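PDB 2WSI: flavin adenine dinucleotide synthase from Saccharomyces cerevisiae, which catalyses the transfer of the adenylyl group of ATP to flavin mononucleotide, forming the coenzyme FAD and releasing diphosphate. Local coordinates for residues Ser57-Gly62 with Ile161-Arg166; Gln67-Leu72 with Leu191-His196; Leu102-Ile107 with Leu129-Ser134. One frame throughout, in Å; residues are numbered along the deposited sequence.

Contact 1: residues Ser57-Gly62 with Ile161-Arg166; sequences SFSYNG and IVIGIR. With FAD (flavin-adenine dinucleotide), chain C.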
loop_
_atom_site.group_PDB
_atom_site.type_symbol
_atom_site.label_atom_id
_atom_site.label_comp_id
_atom_site.label_asym_id
_atom_site.label_seq_id
_atom_site.Cartn_x
_atom_site.Cartn_y
_atom_site.Cartn_z
ATOM N N SER A 57 8.107 4.996 11.851
ATOM C CA SER A 57 7.316 5.766 10.914
ATOM C C SER A 57 6.933 4.893 9.719
ATOM O O SER A 57 7.709 4.054 9.281
ATOM C CB SER A 57 8.103 6.946 10.390
ATOM O OG SER A 57 7.250 7.740 9.606
ATOM N N PHE A 58 5.731 5.088 9.215
ATOM C CA PHE A 58 5.231 4.327 8.070
ATOM C C PHE A 58 5.500 5.142 6.796
ATOM O O PHE A 58 5.024 6.288 6.672
ATOM C CB PHE A 58 3.718 4.097 8.252
ATOM C CG PHE A 58 3.150 3.086 7.308
ATOM C CD1 PHE A 58 2.906 1.800 7.734
ATOM C CD2 PHE A 58 2.885 3.424 5.989
ATOM C CE1 PHE A 58 2.412 0.831 6.850
ATOM C CE2 PHE A 58 2.401 2.469 5.087
ATOM C CZ PHE A 58 2.166 1.178 5.513
ATOM N N SER A 59 6.287 4.599 5.855
ATOM C CA SER A 59 6.479 5.317 4.585
ATOM C C SER A 59 5.320 5.025 3.642
ATOM O O SER A 59 5.085 3.892 3.223
ATOM C CB SER A 59 7.839 5.040 3.911
ATOM O OG SER A 59 8.018 3.661 3.622
ATOM N N TYR A 60 4.594 6.075 3.310
ATOM C CA TYR A 60 3.358 5.933 2.560
ATOM C C TYR A 60 3.388 6.867 1.347
ATOM O O TYR A 60 3.662 8.061 1.489
ATOM C CB TYR A 60 2.200 6.316 3.466
ATOM C CG TYR A 60 0.834 6.198 2.830
ATOM C CD1 TYR A 60 0.355 4.959 2.400
ATOM C CD2 TYR A 60 0.004 7.316 2.682
ATOM C CE1 TYR A 60 -0.897 4.832 1.829
ATOM C CE2 TYR A 60 -1.246 7.200 2.116
ATOM C CZ TYR A 60 -1.698 5.946 1.685
ATOM O OH TYR A 60 -2.937 5.758 1.127
ATOM N N ASN A 61 3.062 6.341 0.169
ATOM C CA ASN A 61 3.036 7.159 -1.053
ATOM C C ASN A 61 1.720 6.968 -1.818
ATOM O O ASN A 61 1.596 7.401 -2.965
ATOM C CB ASN A 61 4.220 6.836 -1.974
ATOM C CG ASN A 61 4.188 5.388 -2.481
ATOM O OD1 ASN A 61 3.273 4.622 -2.175
ATOM N ND2 ASN A 61 5.199 5.014 -3.257
ATOM N N GLY A 62 0.729 6.363 -1.159
ATOM C CA GLY A 62 -0.595 6.236 -1.750
ATOM C C GLY A 62 -0.702 5.143 -2.810
ATOM O O GLY A 62 -1.790 4.905 -3.347
ATOM N N ILE A 161 11.462 2.200 9.814
ATOM C CA ILE A 161 10.511 2.695 8.851
ATOM C C ILE A 161 9.866 1.528 8.105
ATOM O O ILE A 161 10.564 0.650 7.626
ATOM C CB ILE A 161 11.203 3.618 7.864
ATOM C CG1 ILE A 161 11.929 4.693 8.688
ATOM C CG2 ILE A 161 10.176 4.215 6.881
ATOM C CD1 ILE A 161 12.098 6.016 8.021
ATOM N N VAL A 162 8.538 1.536 8.037
ATOM C CA VAL A 162 7.792 0.503 7.350
ATOM C C VAL A 162 7.759 0.860 5.864
ATOM O O VAL A 162 7.440 1.978 5.509
ATOM C CB VAL A 162 6.332 0.422 7.871
ATOM C CG1 VAL A 162 5.605 -0.748 7.204
ATOM C CG2 VAL A 162 6.277 0.299 9.420
ATOM N N ILE A 163 8.018 -0.124 5.003
ATOM C CA ILE A 163 8.225 0.091 3.566
ATOM C C ILE A 163 7.435 -0.989 2.830
ATOM O O ILE A 163 7.625 -2.169 3.124
ATOM C CB ILE A 163 9.699 -0.135 3.214
ATOM C CG1 ILE A 163 10.574 0.826 4.035
ATOM C CG2 ILE A 163 9.931 -0.003 1.713
ATOM C CD1 ILE A 163 12.089 0.523 3.934
ATOM N N GLY A 164 6.572 -0.595 1.892
ATOM C CA GLY A 164 5.691 -1.547 1.222
ATOM C C GLY A 164 6.338 -2.215 0.003
ATOM O O GLY A 164 5.661 -2.553 -0.964
ATOM N N ILE A 165 7.642 -2.417 0.067
ATOM C CA ILE A 165 8.390 -2.984 -1.049
ATOM C C ILE A 165 8.028 -4.462 -1.234
ATOM O O ILE A 165 7.749 -5.158 -0.290
ATOM C CB ILE A 165 9.902 -2.828 -0.797
ATOM C CG1 ILE A 165 10.732 -3.213 -2.032
ATOM C CG2 ILE A 165 10.305 -3.622 0.424
ATOM C CD1 ILE A 165 12.171 -2.621 -1.991
ATOM N N ARG A 166 7.986 -4.932 -2.470
ATOM C CA ARG A 166 7.995 -6.378 -2.661
ATOM C C ARG A 166 8.663 -6.728 -3.985
ATOM O O ARG A 166 9.227 -5.871 -4.624
ATOM C CB ARG A 166 6.606 -7.021 -2.520
ATOM C CG ARG A 166 5.469 -6.252 -3.095
ATOM C CD ARG A 166 4.378 -7.142 -3.682
ATOM N NE ARG A 166 3.714 -6.276 -4.593
ATOM C CZ ARG A 166 3.569 -6.422 -5.902
ATOM N NH1 ARG A 166 3.872 -7.521 -6.602
ATOM N NH2 ARG A 166 3.014 -5.416 -6.494
HETATM P PA FAD C . 9.088 1.991 -4.745
HETATM O O1A FAD C . 8.317 2.569 -5.900
HETATM O O2A FAD C . 10.311 2.814 -4.444
HETATM O O5B FAD C . 8.182 1.747 -3.422
HETATM C C5B FAD C . 8.676 0.882 -2.417
HETATM C C4B FAD C . 8.177 1.381 -1.057
HETATM O O4B FAD C . 8.938 2.490 -0.656
HETATM C C3B FAD C . 6.741 1.862 -1.124
HETATM O O3B FAD C . 5.831 0.819 -0.882
HETATM C C2B FAD C . 6.710 2.904 -0.020
HETATM O O2B FAD C . 6.500 2.290 1.234
HETATM C C1B FAD C . 8.104 3.471 -0.069
HETATM N N9A FAD C . 8.090 4.662 -0.933
HETATM C C8A FAD C . 8.389 4.750 -2.270
HETATM N N7A FAD C . 8.265 6.047 -2.662
HETATM C C5A FAD C . 7.866 6.768 -1.581
HETATM C C6A FAD C . 7.577 8.105 -1.400
HETATM N N6A FAD C . 7.670 9.005 -2.396
HETATM N N1A FAD C . 7.225 8.525 -0.151
HETATM C C2A FAD C . 7.137 7.659 0.919
HETATM N N3A FAD C . 7.388 6.321 0.725
HETATM C C4A FAD C . 7.775 5.906 -0.501
HETATM N N1 FAD C . 17.769 0.801 -1.207
HETATM C C2 FAD C . 19.009 0.294 -0.920
HETATM O O2 FAD C . 19.711 -0.173 -1.817
HETATM N N3 FAD C . 19.476 0.308 0.371
HETATM C C4 FAD C . 18.712 0.834 1.389
HETATM O O4 FAD C . 19.190 0.805 2.528
HETATM C C4X FAD C . 17.446 1.355 1.103
HETATM N N5 FAD C . 16.635 1.894 2.098
HETATM C C5X FAD C . 15.384 2.394 1.796
HETATM C C6 FAD C . 14.564 2.937 2.786
HETATM C C7 FAD C . 13.315 3.464 2.446
HETATM C C7M FAD C . 12.414 4.066 3.486
HETATM C C8 FAD C . 12.890 3.427 1.124
HETATM C C8M FAD C . 11.542 3.965 0.746
HETATM C C9 FAD C . 13.702 2.879 0.148
HETATM C C9A FAD C . 14.946 2.375 0.471
HETATM N N10 FAD C . 15.743 1.849 -0.527
HETATM C C10 FAD C . 16.977 1.320 -0.207
HETATM C "C1'" FAD C . 15.235 1.807 -1.943
HETATM C "C2'" FAD C . 14.448 0.502 -2.193
HETATM O "O2'" FAD C . 15.148 -0.659 -1.814
HETATM C "C3'" FAD C . 14.002 0.347 -3.645
HETATM O "O3'" FAD C . 15.122 0.062 -4.446
HETATM C "C4'" FAD C . 13.318 1.607 -4.139
HETATM O "O4'" FAD C . 12.355 2.037 -3.200
HETATM C "C5'" FAD C . 12.607 1.345 -5.467
HETATM O "O5'" FAD C . 11.937 0.100 -5.397
HETATM P P FAD C . 10.468 -0.085 -6.032
HETATM O O1P FAD C . 10.366 0.721 -7.305
HETATM O O2P FAD C . 10.144 -1.555 -6.174
HETATM O O3P FAD C . 9.395 0.450 -4.980
#
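Ile161 pairs with Ser57 in parallel register, and its CG2 branch leans along the neighbouring strand to meet Ser59 CB at 3.9 Å. Helix 144-154 packs against Ile161 and Ser57 on this face through Phe148 and Phe151. The next residue turns its side chain to the other face. Val162 N donates to Ser57 O (2.9 Å), while CG1, set anti to the backbone N (chi1 -176°), comes up obliquely to the Phe58 ring and touches CE1 at 3.6 Å. Tyr73 of helix 64-87 packs on Val162 and meets the Phe58 ring edge-to-face.

Val162 O is gripped twice by one residue. Ser59 N approaches in the carbonyl plane; Ser59 OG, folded back between its own N and carbonyl carbon, donates over 2.6 Å from a position tilted 21° out of that plane. Both bonds fix the serine's rotation at the end of strand 56-59. The parallel strands 56-59 and 160-162 lie at the centre of a HUP-type fold, in which parallel strands present their C-terminal ends to the nucleotide; the turn through Asn61 and Gly62 probably belongs to the PP-loop of the PAPS reductase family.

Ile163 serves both halves of FAD: CG2 packs beside the adenosine ribose, and CD1 lies 3.5 Å from C7 of the flavin. At Gly164 the backbone N points almost straight at the ribose hydroxyl O2B (3.0 Å, 177° at the hydrogen), and O2B in turn donates to Ser59 O at 2.9 Å, bridging the segments. Gly164, lacking a side chain, lets ribose O3B come close to its CA. Ile165 then sends CD1 to within 3.6 Å of the ribityl O2'. Arg166 forms salt bridges with Asp65 and Glu299.

Contact 2: residues Gln67-Leu72 with Leu191-His196; sequences QVLLLL and LQPLLH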
loop_
_atom_site.group_PDB
_atom_site.type_symbol
_atom_site.label_atom_id
_atom_site.label_comp_id
_atom_site.label_asym_id
_atom_site.label_seq_id
_atom_site.Cartn_x
_atom_site.Cartn_y
_atom_site.Cartn_z
ATOM N N GLN A 67 -0.549 0.997 0.416
ATOM C CA GLN A 67 -1.934 0.994 0.909
ATOM C C GLN A 67 -2.370 -0.380 1.462
ATOM O O GLN A 67 -2.997 -0.463 2.528
ATOM C CB GLN A 67 -2.942 1.403 -0.160
ATOM C CG GLN A 67 -4.312 1.692 0.521
ATOM C CD GLN A 67 -5.374 2.161 -0.427
ATOM O OE1 GLN A 67 -5.188 2.152 -1.644
ATOM N NE2 GLN A 67 -6.524 2.552 0.122
ATOM N N VAL A 68 -2.080 -1.460 0.736
ATOM C CA VAL A 68 -2.397 -2.782 1.267
ATOM C C VAL A 68 -1.681 -2.963 2.594
ATOM O O VAL A 68 -2.283 -3.405 3.577
ATOM C CB VAL A 68 -2.030 -3.924 0.281
ATOM C CG1 VAL A 68 -1.992 -5.280 1.025
ATOM C CG2 VAL A 68 -3.047 -3.955 -0.854
ATOM N N LEU A 69 -0.392 -2.614 2.632
ATOM C CA LEU A 69 0.377 -2.740 3.867
ATOM C C LEU A 69 -0.200 -1.900 4.989
ATOM O O LEU A 69 -0.318 -2.348 6.136
ATOM C CB LEU A 69 1.845 -2.376 3.650
ATOM C CG LEU A 69 2.746 -2.641 4.856
ATOM C CD1 LEU A 69 2.492 -4.035 5.465
ATOM C CD2 LEU A 69 4.213 -2.407 4.529
ATOM N N LEU A 70 -0.588 -0.676 4.660
ATOM C CA LEU A 70 -1.184 0.192 5.674
ATOM C C LEU A 70 -2.465 -0.409 6.248
ATOM O O LEU A 70 -2.675 -0.391 7.461
ATOM C CB LEU A 70 -1.469 1.582 5.070
ATOM C CG LEU A 70 -2.123 2.531 6.073
ATOM C CD1 LEU A 70 -1.263 2.678 7.334
ATOM C CD2 LEU A 70 -2.356 3.911 5.413
ATOM N N LEU A 71 -3.321 -0.980 5.398
ATOM C CA LEU A 71 -4.514 -1.658 5.904
ATOM C C LEU A 71 -4.127 -2.820 6.825
ATOM O O LEU A 71 -4.694 -2.961 7.892
ATOM C CB LEU A 71 -5.414 -2.174 4.775
ATOM C CG LEU A 71 -5.964 -1.165 3.775
ATOM C CD1 LEU A 71 -6.776 -1.896 2.698
ATOM C CD2 LEU A 71 -6.808 -0.095 4.469
ATOM N N LEU A 72 -3.157 -3.643 6.423
ATOM C CA LEU A 72 -2.694 -4.757 7.278
ATOM C C LEU A 72 -2.073 -4.262 8.592
ATOM O O LEU A 72 -2.273 -4.841 9.660
ATOM C CB LEU A 72 -1.687 -5.643 6.522
ATOM C CG LEU A 72 -2.309 -6.280 5.281
ATOM C CD1 LEU A 72 -1.192 -6.925 4.462
ATOM C CD2 LEU A 72 -3.389 -7.290 5.686
ATOM N N LEU A 191 11.627 -2.148 7.720
ATOM C CA LEU A 191 10.578 -3.093 8.060
ATOM C C LEU A 191 9.796 -3.334 6.763
ATOM O O LEU A 191 9.119 -2.430 6.267
ATOM C CB LEU A 191 9.639 -2.503 9.131
ATOM C CG LEU A 191 10.320 -2.042 10.423
ATOM C CD1 LEU A 191 9.262 -1.505 11.421
ATOM C CD2 LEU A 191 11.154 -3.202 11.056
ATOM N N GLN A 192 9.877 -4.554 6.248
ATOM C CA GLN A 192 9.448 -4.873 4.882
ATOM C C GLN A 192 8.587 -6.145 4.931
ATOM O O GLN A 192 8.964 -7.195 4.397
ATOM C CB GLN A 192 10.711 -5.086 4.007
ATOM C CG GLN A 192 11.526 -3.801 3.878
ATOM C CD GLN A 192 12.874 -3.960 3.186
ATOM O OE1 GLN A 192 13.624 -4.926 3.415
ATOM N NE2 GLN A 192 13.220 -2.977 2.400
ATOM N N PRO A 193 7.426 -6.062 5.597
ATOM C CA PRO A 193 6.622 -7.265 5.823
ATOM C C PRO A 193 5.723 -7.656 4.647
ATOM O O PRO A 193 5.029 -8.659 4.771
ATOM C CB PRO A 193 5.746 -6.895 7.033
ATOM C CG PRO A 193 5.903 -5.368 7.220
ATOM C CD PRO A 193 6.800 -4.849 6.150
ATOM N N LEU A 194 5.729 -6.889 3.557
ATOM C CA LEU A 194 4.954 -7.219 2.358
ATOM C C LEU A 194 5.787 -7.971 1.319
ATOM O O LEU A 194 5.344 -8.197 0.191
ATOM C CB LEU A 194 4.399 -5.924 1.718
ATOM C CG LEU A 194 3.036 -6.090 1.040
ATOM C CD1 LEU A 194 1.968 -6.360 2.058
ATOM C CD2 LEU A 194 2.647 -4.858 0.196
ATOM N N LEU A 195 7.012 -8.335 1.672
ATOM C CA LEU A 195 7.952 -8.791 0.660
ATOM C C LEU A 195 7.497 -10.012 -0.149
ATOM O O LEU A 195 7.893 -10.153 -1.294
ATOM C CB LEU A 195 9.307 -9.129 1.283
ATOM C CG LEU A 195 10.218 -7.939 1.553
ATOM C CD1 LEU A 195 11.498 -8.442 2.225
ATOM C CD2 LEU A 195 10.526 -7.159 0.243
ATOM N N HIS A 196 6.693 -10.889 0.436
ATOM C CA HIS A 196 6.288 -12.117 -0.277
ATOM C C HIS A 196 4.939 -11.995 -0.995
ATOM O O HIS A 196 4.422 -12.975 -1.537
ATOM C CB HIS A 196 6.266 -13.295 0.700
ATOM C CG HIS A 196 7.545 -13.456 1.457
ATOM N ND1 HIS A 196 8.759 -13.627 0.826
ATOM C CD2 HIS A 196 7.813 -13.396 2.784
ATOM C CE1 HIS A 196 9.719 -13.698 1.733
ATOM N NE2 HIS A 196 9.168 -13.580 2.927
#
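Leu194 pushes one methyl, CD1, against three side chains of a helix. It lies 4.0 Å from Leu72 CD1, where the two leucines cross at about a right angle, and 4.2 Å from Leu69 CD1, where they slide past each other in opposite directions. Val68 closes the group, its CG1 4.2 Å from Leu194 CD1. Beside this cluster Leu69 makes a second apolar touch, CD2 to Pro193 CD at 3.9 Å, with the leucine running across the proline at about a right angle. In Leu69, CG anti to the backbone N (chi1 -173°) carries the fork toward the loop, CD1 reaching Leu194 and the CG corner of Pro193, CD2 the CD corner.

One layer out, a type I beta turn from Gln192 to Leu195 has Pro193 and Leu194 at its two central positions, and both point toward the helix. On the helix, Leu72 N donates to Val68 O (3.0 Å), part of the regular winding that brings Val68, Leu69 and Leu72 to one side. Pro193 O is held by Thr37 OG1.

Helix 25-45 supplies that threonine and packs Tyr40 on Pro193; helix 199-209 adds Ile202 to Leu194 and Phe205 to Val68 and Leu72; and Leu69 rests on Val162 of strand 160-162, joining helix 64-87 to the sheet.

Contact 3: residues Leu102-Ile107 with Leu129-Ser134; sequences LPTVFI and LSLYES. With FAD (flavin-adenine dinucleotide), chain C.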
loop_
_atom_site.group_PDB
_atom_site.type_symbol
_atom_site.label_atom_id
_atom_site.label_comp_id
_atom_site.label_asym_id
_atom_site.label_seq_id
_atom_site.Cartn_x
_atom_site.Cartn_y
_atom_site.Cartn_z
ATOM N N LEU A 102 -1.147 8.311 13.373
ATOM C CA LEU A 102 -0.094 7.339 13.068
ATOM C C LEU A 102 1.070 8.030 12.355
ATOM O O LEU A 102 0.883 8.623 11.302
ATOM C CB LEU A 102 -0.655 6.254 12.136
ATOM C CG LEU A 102 0.216 5.001 12.035
ATOM C CD1 LEU A 102 0.165 4.232 13.351
ATOM C CD2 LEU A 102 -0.258 4.097 10.891
ATOM N N PRO A 103 2.277 7.947 12.917
ATOM C CA PRO A 103 3.369 8.685 12.281
ATOM C C PRO A 103 3.705 8.137 10.898
ATOM O O PRO A 103 3.955 6.937 10.752
ATOM C CB PRO A 103 4.557 8.466 13.221
ATOM C CG PRO A 103 3.967 7.999 14.515
ATOM C CD PRO A 103 2.679 7.314 14.192
ATOM N N THR A 104 3.763 9.029 9.918
ATOM C CA THR A 104 3.798 8.623 8.526
ATOM C C THR A 104 4.701 9.589 7.787
ATOM O O THR A 104 4.780 10.763 8.151
ATOM C CB THR A 104 2.369 8.647 7.910
ATOM O OG1 THR A 104 1.508 7.768 8.653
ATOM C CG2 THR A 104 2.385 8.229 6.408
ATOM N N VAL A 105 5.395 9.098 6.760
ATOM C CA VAL A 105 6.288 9.950 5.993
ATOM C C VAL A 105 5.993 9.792 4.518
ATOM O O VAL A 105 5.909 8.664 4.045
ATOM C CB VAL A 105 7.780 9.620 6.253
ATOM C CG1 VAL A 105 8.006 8.127 6.273
ATOM C CG2 VAL A 105 8.675 10.264 5.179
ATOM N N PHE A 106 5.829 10.919 3.812
ATOM C CA PHE A 106 5.569 10.920 2.381
ATOM C C PHE A 106 6.604 11.809 1.734
ATOM O O PHE A 106 6.711 12.988 2.080
ATOM C CB PHE A 106 4.178 11.482 2.066
ATOM C CG PHE A 106 3.918 11.667 0.577
ATOM C CD1 PHE A 106 4.304 10.692 -0.341
ATOM C CD2 PHE A 106 3.283 12.812 0.106
ATOM C CE1 PHE A 106 4.059 10.847 -1.696
ATOM C CE2 PHE A 106 3.041 12.986 -1.271
ATOM C CZ PHE A 106 3.430 12.000 -2.160
ATOM N N ILE A 107 7.368 11.266 0.795
ATOM C CA ILE A 107 8.314 12.116 0.088
ATOM C C ILE A 107 7.629 12.642 -1.160
ATOM O O ILE A 107 7.323 11.880 -2.081
ATOM C CB ILE A 107 9.631 11.402 -0.230
ATOM C CG1 ILE A 107 10.232 10.785 1.044
ATOM C CG2 ILE A 107 10.623 12.395 -0.872
ATOM C CD1 ILE A 107 10.454 11.810 2.204
ATOM N N LEU A 129 -3.544 9.525 9.757
ATOM C CA LEU A 129 -2.096 9.558 9.673
ATOM C C LEU A 129 -1.585 10.932 10.044
ATOM O O LEU A 129 -2.144 11.932 9.638
ATOM C CB LEU A 129 -1.659 9.284 8.236
ATOM C CG LEU A 129 -2.291 8.024 7.643
ATOM C CD1 LEU A 129 -1.737 7.785 6.213
ATOM C CD2 LEU A 129 -2.026 6.834 8.567
ATOM N N SER A 130 -0.499 10.964 10.781
ATOM C CA SER A 130 0.215 12.208 11.051
ATOM C C SER A 130 1.295 12.303 10.006
ATOM O O SER A 130 2.335 11.645 10.092
ATOM C CB SER A 130 0.870 12.193 12.426
ATOM O OG SER A 130 1.623 13.385 12.617
ATOM N N LEU A 131 1.041 13.114 9.000
ATOM C CA LEU A 131 1.884 13.089 7.822
ATOM C C LEU A 131 3.023 14.094 7.852
ATOM O O LEU A 131 2.797 15.304 7.903
ATOM C CB LEU A 131 1.005 13.355 6.606
ATOM C CG LEU A 131 1.674 13.135 5.258
ATOM C CD1 LEU A 131 1.810 11.613 5.002
ATOM C CD2 LEU A 131 0.846 13.794 4.203
ATOM N N TYR A 132 4.251 13.599 7.831
ATOM C CA TYR A 132 5.370 14.428 7.411
ATOM C C TYR A 132 5.406 14.349 5.900
ATOM O O TYR A 132 5.489 13.242 5.346
ATOM C CB TYR A 132 6.673 13.888 7.968
ATOM C CG TYR A 132 7.920 14.521 7.389
ATOM C CD1 TYR A 132 8.483 15.664 7.952
ATOM C CD2 TYR A 132 8.567 13.944 6.296
ATOM C CE1 TYR A 132 9.662 16.225 7.419
ATOM C CE2 TYR A 132 9.732 14.484 5.763
ATOM C CZ TYR A 132 10.277 15.614 6.323
ATOM O OH TYR A 132 11.438 16.110 5.768
ATOM N N GLU A 133 5.328 15.498 5.230
ATOM C CA GLU A 133 5.524 15.553 3.776
ATOM C C GLU A 133 6.692 16.471 3.404
ATOM O O GLU A 133 6.646 17.677 3.660
ATOM C CB GLU A 133 4.250 16.046 3.069
ATOM C CG GLU A 133 4.436 16.180 1.546
ATOM C CD GLU A 133 3.150 16.512 0.791
ATOM O OE1 GLU A 133 2.131 16.841 1.429
ATOM O OE2 GLU A 133 3.162 16.458 -0.458
ATOM N N SER A 134 7.724 15.906 2.791
ATOM C CA SER A 134 8.855 16.688 2.301
ATOM C C SER A 134 8.367 17.778 1.353
ATOM O O SER A 134 7.268 17.705 0.827
ATOM C CB SER A 134 9.852 15.793 1.568
ATOM O OG SER A 134 9.325 15.382 0.327
HETATM P PA FAD C . 9.088 1.991 -4.745
HETATM O O1A FAD C . 8.317 2.569 -5.900
HETATM O O2A FAD C . 10.311 2.814 -4.444
HETATM O O5B FAD C . 8.182 1.747 -3.422
HETATM C C5B FAD C . 8.676 0.882 -2.417
HETATM C C4B FAD C . 8.177 1.381 -1.057
HETATM O O4B FAD C . 8.938 2.490 -0.656
HETATM C C3B FAD C . 6.741 1.862 -1.124
HETATM O O3B FAD C . 5.831 0.819 -0.882
HETATM C C2B FAD C . 6.710 2.904 -0.020
HETATM O O2B FAD C . 6.500 2.290 1.234
HETATM C C1B FAD C . 8.104 3.471 -0.069
HETATM N N9A FAD C . 8.090 4.662 -0.933
HETATM C C8A FAD C . 8.389 4.750 -2.270
HETATM N N7A FAD C . 8.265 6.047 -2.662
HETATM C C5A FAD C . 7.866 6.768 -1.581
HETATM C C6A FAD C . 7.577 8.105 -1.400
HETATM N N6A FAD C . 7.670 9.005 -2.396
HETATM N N1A FAD C . 7.225 8.525 -0.151
HETATM C C2A FAD C . 7.137 7.659 0.919
HETATM N N3A FAD C . 7.388 6.321 0.725
HETATM C C4A FAD C . 7.775 5.906 -0.501
HETATM N N1 FAD C . 17.769 0.801 -1.207
HETATM C C2 FAD C . 19.009 0.294 -0.920
HETATM O O2 FAD C . 19.711 -0.173 -1.817
HETATM N N3 FAD C . 19.476 0.308 0.371
HETATM C C4 FAD C . 18.712 0.834 1.389
HETATM O O4 FAD C . 19.190 0.805 2.528
HETATM C C4X FAD C . 17.446 1.355 1.103
HETATM N N5 FAD C . 16.635 1.894 2.098
HETATM C C5X FAD C . 15.384 2.394 1.796
HETATM C C6 FAD C . 14.564 2.937 2.786
HETATM C C7 FAD C . 13.315 3.464 2.446
HETATM C C7M FAD C . 12.414 4.066 3.486
HETATM C C8 FAD C . 12.890 3.427 1.124
HETATM C C8M FAD C . 11.542 3.965 0.746
HETATM C C9 FAD C . 13.702 2.879 0.148
HETATM C C9A FAD C . 14.946 2.375 0.471
HETATM N N10 FAD C . 15.743 1.849 -0.527
HETATM C C10 FAD C . 16.977 1.320 -0.207
HETATM C "C1'" FAD C . 15.235 1.807 -1.943
HETATM C "C2'" FAD C . 14.448 0.502 -2.193
HETATM O "O2'" FAD C . 15.148 -0.659 -1.814
HETATM C "C3'" FAD C . 14.002 0.347 -3.645
HETATM O "O3'" FAD C . 15.122 0.062 -4.446
HETATM C "C4'" FAD C . 13.318 1.607 -4.139
HETATM O "O4'" FAD C . 12.355 2.037 -3.200
HETATM C "C5'" FAD C . 12.607 1.345 -5.467
HETATM O "O5'" FAD C . 11.937 0.100 -5.397
HETATM P P FAD C . 10.468 -0.085 -6.032
HETATM O O1P FAD C . 10.366 0.721 -7.305
HETATM O O2P FAD C . 10.144 -1.555 -6.174
HETATM O O3P FAD C . 9.395 0.450 -4.980
#
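Phe106 and Glu133 both carry CG anti to the backbone N (chi1 173° and 177°); the strand register puts them on one sheet face, and the matching torsions lay ring and carboxylate alongside each other, Glu133 OE2 3.6 Å from Phe106 CE2, planes 47° apart. The like charge of Asp108 lies close to OE2. Thr104 shares this face. Its OG1, turned beside its own N, donates to Leu102 O (2.9 Å), and Ser130 N reaches Leu102 O at 2.8 Å from the opposite face of the carbonyl plane; neither donor lies on a lone pair. Its other branch, CG2, meets Leu131 CD1 at 3.7 Å, and OG1 also lies against Leu129 CB. Were Thr104 an alanine, Leu102 O would probably be left without its hydroxyl donor and a gap would open beside Leu131 CD1.

On the other face, Val105 CG2 comes to 3.8 Å from Tyr132 CD2. Five backbone bonds alternate between the two segments, whose strands belong to a beta-alpha-beta crossover through helix 114-126. Past the strand end, Ile107 CG2 packs on Ser134 OG, whose hydrogen-bonding partner is Asp108 N.

There the main chain meets adenine: Ile107 N donates to FAD N1A (2.9 Å), and FAD N6A donates to Ile107 O (2.9 Å). This acceptor-donor pattern matches an adenine with N1 unprotonated, and a guanine, with its reversed pattern, would probably fit poorly.

Overall arrangement
The three contacts share one domain and meet around FAD. Contacts 1 and 3 lie in the same sheet, among its parallel strands, centres about 10 Å apart, joined where Phe58 O and Val105 N approach to 2.8 Å; contact 1 holds the adenosine ribose and contact 3 the adenine edge. Contact 2 joins helix 64-87 to the loop leaving strand 189-191, its centre about 8 Å from that of contact 1, with Leu191 O 2.9 Å from Ile163 N. The Leu69 side chain is about 6 Å from FAD at the nearest atoms, consistent with a layer behind the pocket wall. Contacts 2 and 3, with centres about 16 Å apart, meet through Leu70, whose CD1 lies 4.0 Å from Leu102 CD2.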